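Local coordinates for protein ElaA (Pseudomonas aeruginosa, PDB 1XEB) that probably transfers an acyl group, most likely acetyl, from acyl-coenzyme A to an amine, as expected of a GNAT-family N-acyltransferase, at residues A[5-10]-A[48-53]; A[19-24]-A[61-66]; A[26-31]-A[80-85]; A[113-118]-A[128-133]. All coordinates share one frame; numbering follows the deposited sequence.

Contact 1 of 4, residues A[5-10]-A[48-53]; sequences WTCKHH and DTHHLM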
loop_
_atom_site.group_PDB
_atom_site.type_symbol
_atom_site.label_atom_id
_atom_site.label_comp_id
_atom_site.label_asym_id
_atom_site.label_seq_id
_atom_site.Cartn_x
_atom_site.Cartn_y
_atom_site.Cartn_z
ATOM N N TRP A 5 12.786 -6.621 5.766
ATOM C CA TRP A 5 11.428 -6.134 5.896
ATOM C C TRP A 5 11.113 -5.552 7.262
ATOM O O TRP A 5 11.594 -6.024 8.294
ATOM C CB TRP A 5 10.436 -7.247 5.582
ATOM C CG TRP A 5 10.441 -7.620 4.156
ATOM C CD1 TRP A 5 11.241 -8.546 3.548
ATOM C CD2 TRP A 5 9.598 -7.084 3.138
ATOM N NE1 TRP A 5 10.940 -8.625 2.208
ATOM C CE2 TRP A 5 9.932 -7.736 1.932
ATOM C CE3 TRP A 5 8.590 -6.117 3.125
ATOM C CZ2 TRP A 5 9.288 -7.452 0.727
ATOM C CZ3 TRP A 5 7.949 -5.833 1.926
ATOM C CH2 TRP A 5 8.299 -6.499 0.745
ATOM N N THR A 6 10.284 -4.518 7.256
ATOM C CA THR A 6 9.885 -3.872 8.495
ATOM C C THR A 6 8.463 -3.311 8.403
ATOM O O THR A 6 8.059 -2.752 7.378
ATOM C CB THR A 6 10.880 -2.744 8.872
ATOM O OG1 THR A 6 10.296 -1.926 9.883
ATOM C CG2 THR A 6 11.223 -1.886 7.669
ATOM N N CYS A 7 7.691 -3.497 9.466
ATOM C CA CYS A 7 6.325 -2.986 9.501
ATOM C C CYS A 7 6.174 -2.185 10.773
ATOM O O CYS A 7 5.996 -2.746 11.850
ATOM C CB CYS A 7 5.298 -4.110 9.495
ATOM S SG CYS A 7 3.626 -3.442 9.383
ATOM N N LYS A 8 6.225 -0.870 10.639
ATOM C CA LYS A 8 6.151 -0.013 11.795
ATOM C C LYS A 8 4.910 0.849 11.905
ATOM O O LYS A 8 4.284 1.229 10.909
ATOM C CB LYS A 8 7.387 0.899 11.829
ATOM C CG LYS A 8 8.720 0.156 11.853
ATOM C CD LYS A 8 9.939 1.100 11.743
ATOM C CE LYS A 8 10.108 1.996 12.966
ATOM N NZ LYS A 8 11.368 2.816 12.916
ATOM N N HIS A 9 4.575 1.156 13.149
ATOM C CA HIS A 9 3.466 2.032 13.473
ATOM C C HIS A 9 4.042 3.401 13.105
ATOM O O HIS A 9 5.249 3.626 13.251
ATOM C CB HIS A 9 3.186 1.948 14.974
ATOM C CG HIS A 9 1.993 2.724 15.419
ATOM N ND1 HIS A 9 1.968 4.100 15.441
ATOM C CD2 HIS A 9 0.788 2.316 15.880
ATOM C CE1 HIS A 9 0.798 4.509 15.901
ATOM N NE2 HIS A 9 0.064 3.446 16.175
ATOM N N HIS A 10 3.204 4.314 12.631
ATOM C CA HIS A 10 3.701 5.624 12.246
ATOM C C HIS A 10 4.393 6.390 13.374
ATOM O O HIS A 10 5.303 7.173 13.119
ATOM C CB HIS A 10 2.564 6.474 11.683
ATOM C CG HIS A 10 1.613 6.974 12.719
ATOM N ND1 HIS A 10 1.822 8.143 13.416
ATOM C CD2 HIS A 10 0.442 6.468 13.176
ATOM C CE1 HIS A 10 0.822 8.338 14.257
ATOM N NE2 HIS A 10 -0.028 7.336 14.132
ATOM N N ASP A 48 -3.609 4.422 13.821
ATOM C CA ASP A 48 -2.637 3.346 13.826
ATOM C C ASP A 48 -2.118 3.009 12.421
ATOM O O ASP A 48 -1.758 1.864 12.132
ATOM C CB ASP A 48 -3.221 2.092 14.492
ATOM C CG ASP A 48 -3.394 2.250 16.007
ATOM O OD1 ASP A 48 -2.436 2.686 16.692
ATOM O OD2 ASP A 48 -4.488 1.923 16.510
ATOM N N THR A 49 -2.069 3.997 11.544
ATOM C CA THR A 49 -1.560 3.720 10.217
ATOM C C THR A 49 -0.182 3.049 10.304
ATOM O O THR A 49 0.728 3.548 10.988
ATOM C CB THR A 49 -1.403 4.990 9.411
ATOM O OG1 THR A 49 -2.672 5.619 9.261
ATOM C CG2 THR A 49 -0.837 4.672 8.055
ATOM N N HIS A 50 -0.021 1.913 9.631
ATOM C CA HIS A 50 1.281 1.259 9.640
ATOM C C HIS A 50 1.983 1.445 8.305
ATOM O O HIS A 50 1.358 1.822 7.312
ATOM C CB HIS A 50 1.153 -0.232 9.983
ATOM C CG HIS A 50 1.092 -0.500 11.455
ATOM N ND1 HIS A 50 0.075 -0.029 12.252
ATOM C CD2 HIS A 50 1.944 -1.152 12.282
ATOM C CE1 HIS A 50 0.303 -0.375 13.508
ATOM N NE2 HIS A 50 1.431 -1.057 13.552
ATOM N N HIS A 51 3.291 1.199 8.297
ATOM C CA HIS A 51 4.084 1.340 7.089
ATOM C C HIS A 51 4.990 0.120 6.885
ATOM O O HIS A 51 5.905 -0.140 7.680
ATOM C CB HIS A 51 4.910 2.628 7.175
ATOM C CG HIS A 51 4.077 3.858 7.380
ATOM N ND1 HIS A 51 3.647 4.654 6.337
ATOM C CD2 HIS A 51 3.536 4.389 8.506
ATOM C CE1 HIS A 51 2.874 5.616 6.812
ATOM N NE2 HIS A 51 2.790 5.475 8.125
ATOM N N LEU A 52 4.716 -0.633 5.821
ATOM C CA LEU A 52 5.492 -1.814 5.492
ATOM C C LEU A 52 6.600 -1.393 4.543
ATOM O O LEU A 52 6.349 -0.773 3.513
ATOM C CB LEU A 52 4.608 -2.871 4.829
ATOM C CG LEU A 52 5.360 -4.144 4.442
ATOM C CD1 LEU A 52 5.743 -4.896 5.704
ATOM C CD2 LEU A 52 4.501 -5.007 3.537
HETATM N N MSE A 53 7.830 -1.727 4.895
HETATM C CA MSE A 53 8.973 -1.338 4.086
HETATM C C MSE A 53 9.959 -2.486 3.869
HETATM O O MSE A 53 10.173 -3.314 4.749
HETATM C CB MSE A 53 9.709 -0.174 4.759
HETATM C CG MSE A 53 8.868 1.067 5.005
HETATM SE SE MSE A 53 9.711 2.346 6.237
HETATM C CE MSE A 53 10.870 3.222 4.993
#
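H9 meets the other segment twice: its ring bonds to D48, just before strand 50-56, and its CA lies over the H50 ring. H9 NE2 donates to D48 OD1 over 2.7 Å, at the anti lone pair of that oxygen. The acceptor lies in the ring plane, while ring and carboxylate are turned 75° apart. H9 CG stands opposite its own backbone N (chi1 -175°), which carries the ring out to D48. H9 CA sits over one face of the H50 ring, 3.7 Å from its centroid, as a CH-pi contact. The edge of the H9 ring also turns to the H50 face in an offset edge-to-face pair. The H50 ring is kept from turning by ND1, which donates to D48 O at 2.6 Å. The backbones form a regular antiparallel ladder. T6 and M53 form one hydrogen-bonded pair and K8 and H51 another. C7–L52 and H9–H50 are the non-hydrogen-bonded pairs. C7 CB meets L52 CD1, and W5 CZ3 meets L52 CD2 at 3.9 Å. Strand 4-9 pairs with strand 50-56, whose other edge bonds to strand 59-67. Helix 92-108 covers the W5, H50 and L52 side, and M53 and H51 lie on the opposite face.

Contact 2 of 4, residues A[19-24]-A[61-66]; sequences YALLQL and LAYLRL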
loop_
_atom_site.group_PDB
_atom_site.type_symbol
_atom_site.label_atom_id
_atom_site.label_comp_id
_atom_site.label_asym_id
_atom_site.label_seq_id
_atom_site.Cartn_x
_atom_site.Cartn_y
_atom_site.Cartn_z
ATOM N N TYR A 19 10.824 10.233 5.261
ATOM C CA TYR A 19 11.319 10.917 4.092
ATOM C C TYR A 19 11.440 9.895 2.966
ATOM O O TYR A 19 10.916 10.094 1.869
ATOM C CB TYR A 19 12.667 11.553 4.432
ATOM C CG TYR A 19 13.104 12.600 3.451
ATOM C CD1 TYR A 19 13.947 12.278 2.394
ATOM C CD2 TYR A 19 12.604 13.898 3.530
ATOM C CE1 TYR A 19 14.281 13.220 1.429
ATOM C CE2 TYR A 19 12.922 14.838 2.576
ATOM C CZ TYR A 19 13.764 14.496 1.524
ATOM O OH TYR A 19 14.080 15.428 0.570
ATOM N N ALA A 20 12.096 8.774 3.253
ATOM C CA ALA A 20 12.302 7.727 2.250
ATOM C C ALA A 20 11.019 7.221 1.622
ATOM O O ALA A 20 10.907 7.160 0.399
ATOM C CB ALA A 20 13.074 6.558 2.853
ATOM N N LEU A 21 10.046 6.864 2.454
ATOM C CA LEU A 21 8.792 6.345 1.932
ATOM C C LEU A 21 8.005 7.410 1.147
ATOM O O LEU A 21 7.305 7.085 0.195
ATOM C CB LEU A 21 7.943 5.745 3.068
ATOM C CG LEU A 21 7.185 6.661 4.042
ATOM C CD1 LEU A 21 5.802 6.987 3.496
ATOM C CD2 LEU A 21 7.049 5.954 5.377
ATOM N N LEU A 22 8.115 8.681 1.524
ATOM C CA LEU A 22 7.389 9.695 0.771
ATOM C C LEU A 22 8.125 9.948 -0.539
ATOM O O LEU A 22 7.528 10.262 -1.577
ATOM C CB LEU A 22 7.266 10.993 1.569
ATOM C CG LEU A 22 6.267 10.962 2.735
ATOM C CD1 LEU A 22 6.276 12.320 3.467
ATOM C CD2 LEU A 22 4.866 10.638 2.199
ATOM N N GLN A 23 9.437 9.791 -0.500
ATOM C CA GLN A 23 10.213 10.012 -1.701
ATOM C C GLN A 23 9.977 8.917 -2.741
ATOM O O GLN A 23 9.968 9.186 -3.948
ATOM C CB GLN A 23 11.680 10.078 -1.344
ATOM C CG GLN A 23 12.512 10.629 -2.457
ATOM C CD GLN A 23 13.614 9.694 -2.810
ATOM O OE1 GLN A 23 13.649 9.143 -3.917
ATOM N NE2 GLN A 23 14.531 9.484 -1.861
ATOM N N LEU A 24 9.787 7.680 -2.279
ATOM C CA LEU A 24 9.549 6.570 -3.203
ATOM C C LEU A 24 8.153 6.718 -3.809
ATOM O O LEU A 24 7.945 6.546 -5.019
ATOM C CB LEU A 24 9.657 5.233 -2.468
ATOM C CG LEU A 24 9.323 3.988 -3.303
ATOM C CD1 LEU A 24 10.194 3.935 -4.549
ATOM C CD2 LEU A 24 9.523 2.743 -2.454
ATOM N N LEU A 61 13.177 -0.211 -1.458
ATOM C CA LEU A 61 12.769 -0.741 -2.754
ATOM C C LEU A 61 11.282 -1.052 -2.907
ATOM O O LEU A 61 10.760 -1.097 -4.025
ATOM C CB LEU A 61 13.590 -1.985 -3.086
ATOM C CG LEU A 61 15.118 -1.847 -3.118
ATOM C CD1 LEU A 61 15.700 -3.151 -3.660
ATOM C CD2 LEU A 61 15.555 -0.666 -3.987
ATOM N N ALA A 62 10.598 -1.268 -1.790
ATOM C CA ALA A 62 9.179 -1.571 -1.844
ATOM C C ALA A 62 8.509 -1.027 -0.608
ATOM O O ALA A 62 9.105 -1.015 0.483
ATOM C CB ALA A 62 8.949 -3.079 -1.940
ATOM N N TYR A 63 7.260 -0.603 -0.787
ATOM C CA TYR A 63 6.477 -0.034 0.289
ATOM C C TYR A 63 4.981 -0.198 0.082
ATOM O O TYR A 63 4.502 -0.345 -1.040
ATOM C CB TYR A 63 6.790 1.460 0.386
ATOM C CG TYR A 63 5.862 2.243 1.285
ATOM C CD1 TYR A 63 6.150 2.413 2.637
ATOM C CD2 TYR A 63 4.686 2.788 0.788
ATOM C CE1 TYR A 63 5.283 3.112 3.472
ATOM C CE2 TYR A 63 3.810 3.479 1.615
ATOM C CZ TYR A 63 4.113 3.643 2.956
ATOM O OH TYR A 63 3.260 4.359 3.774
ATOM N N LEU A 64 4.256 -0.207 1.189
ATOM C CA LEU A 64 2.807 -0.227 1.166
ATOM C C LEU A 64 2.331 0.284 2.531
ATOM O O LEU A 64 2.997 0.111 3.563
ATOM C CB LEU A 64 2.229 -1.614 0.827
ATOM C CG LEU A 64 2.049 -2.752 1.826
ATOM C CD1 LEU A 64 1.068 -2.368 2.940
ATOM C CD2 LEU A 64 1.529 -3.959 1.056
ATOM N N ARG A 65 1.184 0.946 2.510
ATOM C CA ARG A 65 0.607 1.523 3.707
ATOM C C ARG A 65 -0.671 0.811 4.154
ATOM O O ARG A 65 -1.503 0.401 3.333
ATOM C CB ARG A 65 0.307 3.002 3.451
ATOM C CG ARG A 65 -0.339 3.717 4.617
ATOM C CD ARG A 65 -0.571 5.180 4.296
ATOM N NE ARG A 65 -1.573 5.376 3.249
ATOM C CZ ARG A 65 -1.965 6.571 2.819
ATOM N NH1 ARG A 65 -1.433 7.674 3.347
ATOM N NH2 ARG A 65 -2.890 6.669 1.865
ATOM N N LEU A 66 -0.807 0.679 5.469
ATOM C CA LEU A 66 -1.967 0.064 6.079
ATOM C C LEU A 66 -2.717 1.089 6.953
ATOM O O LEU A 66 -2.164 1.616 7.920
ATOM C CB LEU A 66 -1.523 -1.141 6.923
ATOM C CG LEU A 66 -0.918 -2.268 6.080
ATOM C CD1 LEU A 66 0.199 -2.974 6.822
ATOM C CD2 LEU A 66 -1.997 -3.231 5.708
#
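This is a buried helix-on-sheet contact, apolar in its touching surfaces. Helix 15-32 lies across strand 59-67, which has a sheet neighbour at each side. The two short segments cross almost at right angles (-96°), with axes 9.2 Å apart. No hydrogen bond links them. L21 and L24, one turn apart on the helix, point at the strand, and Y63 points back at them. L21 makes the closer contacts to the tyrosine. Its CB lies 3.8 Å from Y63 CE1, and its CD2 approaches the same ring atom. L21 CD1 reaches further, to 3.7 Å from Y63 OH. L21 CG is tucked between the backbone N and the carbonyl carbon (chi1 76°), and its two methyls spread along this side of the tyrosine. L24 makes a looser contact. Its CD2 comes within 4.1 Å of Y63 CB and also nears the backbone where L61 joins A62. L61 and A62 both face A54 in a classic beta bulge, and their side chains turn from the helix. The phenol oxygen of Y63 is bonded to H51 ND1, and a weak bond joins it to R25, so this buried polar atom has partners. On the far face of the sheet, A62, L64 and L66 pack on helix 92-108. Strands 50-56 and 76-83 flank strand 59-67, and V82 of the latter pair's second member touches both L24 and Y63.

Contact 3 of 4, residues A[26-31]-A[80-85]; sequences TEVFVV and RVVSSS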
loop_
_atom_site.group_PDB
_atom_site.type_symbol
_atom_site.label_atom_id
_atom_site.label_comp_id
_atom_site.label_asym_id
_atom_site.label_seq_id
_atom_site.Cartn_x
_atom_site.Cartn_y
_atom_site.Cartn_z
ATOM N N THR A 26 6.400 9.433 -4.203
ATOM C CA THR A 26 6.340 10.564 -5.110
ATOM C C THR A 26 6.979 10.195 -6.436
ATOM O O THR A 26 6.467 10.528 -7.519
ATOM C CB THR A 26 7.089 11.780 -4.536
ATOM O OG1 THR A 26 6.469 12.198 -3.317
ATOM C CG2 THR A 26 7.063 12.918 -5.520
ATOM N N GLU A 27 8.107 9.500 -6.346
ATOM C CA GLU A 27 8.827 9.100 -7.542
ATOM C C GLU A 27 7.955 8.267 -8.468
ATOM O O GLU A 27 7.973 8.462 -9.676
ATOM C CB GLU A 27 10.074 8.321 -7.150
ATOM C CG GLU A 27 10.853 7.737 -8.321
ATOM C CD GLU A 27 12.096 7.014 -7.846
ATOM O OE1 GLU A 27 13.102 7.701 -7.549
ATOM O OE2 GLU A 27 12.054 5.762 -7.746
ATOM N N VAL A 28 7.183 7.343 -7.898
ATOM C CA VAL A 28 6.323 6.493 -8.706
ATOM C C VAL A 28 4.937 7.055 -9.020
ATOM O O VAL A 28 4.581 7.157 -10.182
ATOM C CB VAL A 28 6.185 5.105 -8.067
ATOM C CG1 VAL A 28 5.242 4.229 -8.882
ATOM C CG2 VAL A 28 7.569 4.458 -7.998
ATOM N N PHE A 29 4.159 7.421 -8.006
ATOM C CA PHE A 29 2.809 7.949 -8.239
ATOM C C PHE A 29 2.766 9.358 -8.815
ATOM O O PHE A 29 1.853 9.679 -9.571
ATOM C CB PHE A 29 1.974 7.889 -6.951
ATOM C CG PHE A 29 1.819 6.505 -6.405
ATOM C CD1 PHE A 29 2.125 6.229 -5.079
ATOM C CD2 PHE A 29 1.429 5.461 -7.237
ATOM C CE1 PHE A 29 2.059 4.936 -4.584
ATOM C CE2 PHE A 29 1.359 4.167 -6.757
ATOM C CZ PHE A 29 1.677 3.896 -5.423
ATOM N N VAL A 30 3.735 10.201 -8.473
ATOM C CA VAL A 30 3.744 11.550 -9.023
ATOM C C VAL A 30 4.579 11.661 -10.297
ATOM O O VAL A 30 4.064 11.990 -11.358
ATOM C CB VAL A 30 4.287 12.584 -8.018
ATOM C CG1 VAL A 30 4.326 13.963 -8.664
ATOM C CG2 VAL A 30 3.426 12.617 -6.787
ATOM N N VAL A 31 5.868 11.362 -10.206
ATOM C CA VAL A 31 6.734 11.506 -11.369
ATOM C C VAL A 31 6.601 10.520 -12.516
ATOM O O VAL A 31 6.163 10.884 -13.606
ATOM C CB VAL A 31 8.214 11.545 -10.955
ATOM C CG1 VAL A 31 9.099 11.813 -12.196
ATOM C CG2 VAL A 31 8.422 12.621 -9.904
ATOM N N ARG A 80 -1.158 2.790 -1.471
ATOM C CA ARG A 80 0.178 3.269 -1.801
ATOM C C ARG A 80 1.151 2.104 -2.041
ATOM O O ARG A 80 2.311 2.140 -1.615
ATOM C CB ARG A 80 0.684 4.175 -0.684
ATOM C CG ARG A 80 -0.086 5.480 -0.554
ATOM C CD ARG A 80 0.136 6.334 -1.779
ATOM N NE ARG A 80 -0.221 7.745 -1.595
ATOM C CZ ARG A 80 -1.454 8.229 -1.613
ATOM N NH1 ARG A 80 -1.657 9.532 -1.439
ATOM N NH2 ARG A 80 -2.484 7.418 -1.803
ATOM N N VAL A 81 0.654 1.065 -2.713
ATOM C CA VAL A 81 1.455 -0.116 -3.019
ATOM C C VAL A 81 2.437 0.283 -4.112
ATOM O O VAL A 81 2.035 0.683 -5.209
ATOM C CB VAL A 81 0.566 -1.296 -3.493
ATOM C CG1 VAL A 81 1.442 -2.448 -3.975
ATOM C CG2 VAL A 81 -0.323 -1.768 -2.344
ATOM N N VAL A 82 3.727 0.181 -3.804
ATOM C CA VAL A 82 4.752 0.605 -4.749
ATOM C C VAL A 82 6.051 -0.187 -4.630
ATOM O O VAL A 82 6.401 -0.706 -3.572
ATOM C CB VAL A 82 5.062 2.127 -4.547
ATOM C CG1 VAL A 82 5.720 2.358 -3.189
ATOM C CG2 VAL A 82 5.961 2.646 -5.642
ATOM N N SER A 83 6.769 -0.268 -5.735
ATOM C CA SER A 83 8.035 -0.966 -5.746
ATOM C C SER A 83 8.910 -0.146 -6.672
ATOM O O SER A 83 8.438 0.334 -7.696
ATOM C CB SER A 83 7.854 -2.388 -6.287
ATOM O OG SER A 83 7.640 -2.372 -7.690
ATOM N N SER A 84 10.175 0.032 -6.306
ATOM C CA SER A 84 11.100 0.809 -7.134
ATOM C C SER A 84 11.238 0.221 -8.540
ATOM O O SER A 84 11.363 -0.997 -8.717
ATOM C CB SER A 84 12.477 0.880 -6.473
ATOM O OG SER A 84 13.345 1.693 -7.243
ATOM N N SER A 85 11.224 1.089 -9.543
ATOM C CA SER A 85 11.320 0.624 -10.928
ATOM C C SER A 85 12.517 -0.285 -11.191
ATOM O O SER A 85 12.435 -1.189 -12.006
ATOM C CB SER A 85 11.370 1.812 -11.899
ATOM O OG SER A 85 12.567 2.563 -11.747
#
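The apolar contacts centre on two valines and one phenylalanine. V28 CG2 meets V82 CG2 at 3.4 Å, and V28 CB and CG1 also touch the same methyl. V82 CG2 lies opposite its own backbone N (chi1 67° for CG1), which directs it at V28. F29 fills the next place along the strand. F29 CZ is 3.9 Å from V82 CB.

The same ring also meets polar backbone. V81 O lies near the ring plane, 3.2 Å from F29 CZ, so the carbonyl faces the ring edge, where the hydrogens carry a slight positive charge. Such a contact is probably mildly favourable.

The third kind involves the aliphatic part of an arginine. R80 CD comes to 3.7 Å from F29 CE1. The R80 chain bends at chi2 (-66°), and its guanidinium plane is turned 73° from the ring. This is contact with the methylene. The charged end goes to E39, with which R80 NE forms a salt bridge.

Within the helix, T26 O accepts from both V30 N and V31 N, and a wider pi-type turn results. V28 and F29 lie inside this turn, and both side chains point toward strand 76-83, at axes 8.9 Å apart. On the strand side, V82 bonds through its backbone to Y63, and S84, just past the strand, to L61. No hydrogen bond joins the two segments. The chemistry implies that side-chain packing holds the helix to the strand here, while the polar end of R80 is tied to the 33-49 connection through E39.

Contact 4 of 4, residues A[113-118]-A[128-133]; sequences VYLSAQ and YGFVAV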
loop_
_atom_site.group_PDB
_atom_site.type_symbol
_atom_site.label_atom_id
_atom_site.label_comp_id
_atom_site.label_asym_id
_atom_site.label_seq_id
_atom_site.Cartn_x
_atom_site.Cartn_y
_atom_site.Cartn_z
ATOM N N VAL A 113 -10.056 -6.752 4.661
ATOM C CA VAL A 113 -9.122 -5.825 4.035
ATOM C C VAL A 113 -9.685 -5.200 2.754
ATOM O O VAL A 113 -10.276 -5.892 1.911
ATOM C CB VAL A 113 -7.780 -6.545 3.706
ATOM C CG1 VAL A 113 -6.802 -5.559 3.089
ATOM C CG2 VAL A 113 -7.175 -7.135 4.983
ATOM N N TYR A 114 -9.488 -3.892 2.605
ATOM C CA TYR A 114 -9.990 -3.188 1.433
ATOM C C TYR A 114 -8.899 -2.434 0.684
ATOM O O TYR A 114 -7.983 -1.877 1.282
ATOM C CB TYR A 114 -11.130 -2.228 1.836
ATOM C CG TYR A 114 -11.661 -1.371 0.704
ATOM C CD1 TYR A 114 -10.976 -0.229 0.281
ATOM C CD2 TYR A 114 -12.803 -1.736 0.013
ATOM C CE1 TYR A 114 -11.421 0.523 -0.808
ATOM C CE2 TYR A 114 -13.257 -0.999 -1.075
ATOM C CZ TYR A 114 -12.563 0.129 -1.487
ATOM O OH TYR A 114 -12.995 0.848 -2.596
ATOM N N LEU A 115 -9.001 -2.435 -0.640
ATOM C CA LEU A 115 -8.042 -1.714 -1.461
ATOM C C LEU A 115 -8.735 -1.216 -2.703
ATOM O O LEU A 115 -9.776 -1.747 -3.113
ATOM C CB LEU A 115 -6.833 -2.599 -1.832
ATOM C CG LEU A 115 -7.007 -3.890 -2.658
ATOM C CD1 LEU A 115 -7.352 -3.583 -4.093
ATOM C CD2 LEU A 115 -5.701 -4.664 -2.631
ATOM N N SER A 116 -8.153 -0.167 -3.272
ATOM C CA SER A 116 -8.637 0.464 -4.482
ATOM C C SER A 116 -7.665 -0.009 -5.543
ATOM O O SER A 116 -6.522 0.456 -5.608
ATOM C CB SER A 116 -8.567 1.977 -4.335
ATOM O OG SER A 116 -8.819 2.613 -5.565
ATOM N N ALA A 117 -8.126 -0.948 -6.362
ATOM C CA ALA A 117 -7.309 -1.553 -7.413
ATOM C C ALA A 117 -7.538 -0.960 -8.787
ATOM O O ALA A 117 -8.643 -0.537 -9.111
ATOM C CB ALA A 117 -7.583 -3.051 -7.464
ATOM N N GLN A 118 -6.494 -0.937 -9.607
ATOM C CA GLN A 118 -6.666 -0.435 -10.953
ATOM C C GLN A 118 -7.634 -1.391 -11.663
ATOM O O GLN A 118 -7.504 -2.611 -11.589
ATOM C CB GLN A 118 -5.330 -0.370 -11.690
ATOM C CG GLN A 118 -4.291 0.491 -11.001
ATOM C CD GLN A 118 -3.301 1.116 -11.980
ATOM O OE1 GLN A 118 -2.974 0.524 -13.020
ATOM N NE2 GLN A 118 -2.810 2.317 -11.644
ATOM N N TYR A 128 -6.071 -13.273 -4.545
ATOM C CA TYR A 128 -5.692 -13.112 -3.149
ATOM C C TYR A 128 -6.975 -13.119 -2.337
ATOM O O TYR A 128 -6.982 -12.864 -1.138
ATOM C CB TYR A 128 -4.938 -11.809 -2.949
ATOM C CG TYR A 128 -3.455 -11.930 -3.167
ATOM C CD1 TYR A 128 -2.593 -12.126 -2.090
ATOM C CD2 TYR A 128 -2.908 -11.806 -4.440
ATOM C CE1 TYR A 128 -1.217 -12.185 -2.273
ATOM C CE2 TYR A 128 -1.531 -11.864 -4.638
ATOM C CZ TYR A 128 -0.691 -12.049 -3.553
ATOM O OH TYR A 128 0.674 -12.061 -3.729
ATOM N N GLY A 129 -8.071 -13.409 -3.020
ATOM C CA GLY A 129 -9.343 -13.471 -2.340
ATOM C C GLY A 129 -10.145 -12.196 -2.336
ATOM O O GLY A 129 -11.170 -12.116 -1.657
ATOM N N PHE A 130 -9.700 -11.193 -3.077
ATOM C CA PHE A 130 -10.444 -9.941 -3.124
ATOM C C PHE A 130 -11.581 -10.052 -4.137
ATOM O O PHE A 130 -11.447 -10.729 -5.150
ATOM C CB PHE A 130 -9.518 -8.783 -3.498
ATOM C CG PHE A 130 -8.620 -8.327 -2.372
ATOM C CD1 PHE A 130 -9.021 -7.307 -1.515
ATOM C CD2 PHE A 130 -7.371 -8.909 -2.183
ATOM C CE1 PHE A 130 -8.179 -6.866 -0.477
ATOM C CE2 PHE A 130 -6.532 -8.485 -1.162
ATOM C CZ PHE A 130 -6.936 -7.457 -0.303
ATOM N N VAL A 131 -12.708 -9.400 -3.844
ATOM C CA VAL A 131 -13.861 -9.400 -4.742
ATOM C C VAL A 131 -14.312 -7.957 -4.940
ATOM O O VAL A 131 -14.205 -7.142 -4.029
ATOM C CB VAL A 131 -15.040 -10.225 -4.156
ATOM C CG1 VAL A 131 -16.252 -10.160 -5.096
ATOM C CG2 VAL A 131 -14.613 -11.679 -3.962
ATOM N N ALA A 132 -14.816 -7.647 -6.128
ATOM C CA ALA A 132 -15.274 -6.292 -6.444
ATOM C C ALA A 132 -16.405 -5.805 -5.536
ATOM O O ALA A 132 -17.356 -6.549 -5.272
ATOM C CB ALA A 132 -15.721 -6.231 -7.900
ATOM N N VAL A 133 -16.308 -4.568 -5.051
ATOM C CA VAL A 133 -17.370 -4.020 -4.192
ATOM C C VAL A 133 -17.904 -2.656 -4.619
ATOM O O VAL A 133 -18.767 -2.098 -3.960
ATOM C CB VAL A 133 -16.929 -3.920 -2.706
ATOM C CG1 VAL A 133 -17.049 -5.293 -2.033
ATOM C CG2 VAL A 133 -15.494 -3.386 -2.626
#
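F130 carries this contact, and its ring can be followed outward. CB leaves the backbone toward strand 113-118. CG lies opposite its own carbonyl carbon (chi1 -76°), and this brings the ring against V113 and L115, with L115 over one face. F130 CD1 is the first ring atom to meet the strand, with V113 O 3.9 Å and L115 CG 4.1 Å away. F130 CE1 comes 3.3 Å from V113 O, and L115 CG lies 3.9 Å from it. F130 CZ, the tip, touches L115 CD2 at 3.8 Å and V113 CG1 at 3.9 Å. L115 CD2 rests over the face of the F130 ring, 4.0 Å from the centroid and 19° off the normal, as a CH-pi contact displaced toward the rim. A second, smaller touch lies nearer the surface. V133 CG2 meets Y114 CE2 at 3.6 Å, at the edge of the tyrosine ring. No hydrogen bond joins the segments. Y125 of helix 122-126 packs on both L115 and F130. G129, with positive phi, is the C-prime residue of the Schellman motif that ends this helix, and F130 follows directly. Strands 113-118 and 130-132 are not paired with each other. Each is bonded antiparallel to strand 142-149, so the contact brings together two neighbours of one strand in the C-terminal half of a GNAT fold.

Overall arrangement
All four contacts reach the same mixed sheet. Contact 1 is strand on strand and partly buried; backbone bonds and a histidine–aspartate bond hold it. Contacts 2 and 3 set successive parts of helix 15-32 on neighbouring strands, 59-67 and 76-83, and neither has a cross-segment hydrogen bond. Contact 2 is fully buried, whereas contact 3 is only partly so and includes an arginine. They touch each other, with centres about 8 Å apart. Contact 1 joins contact 2 through H51 ND1 and Y63 OH. Contact 4 stands apart, its centre about 20 Å or more from the others. It is mainly buried and apolar, but V133 is exposed.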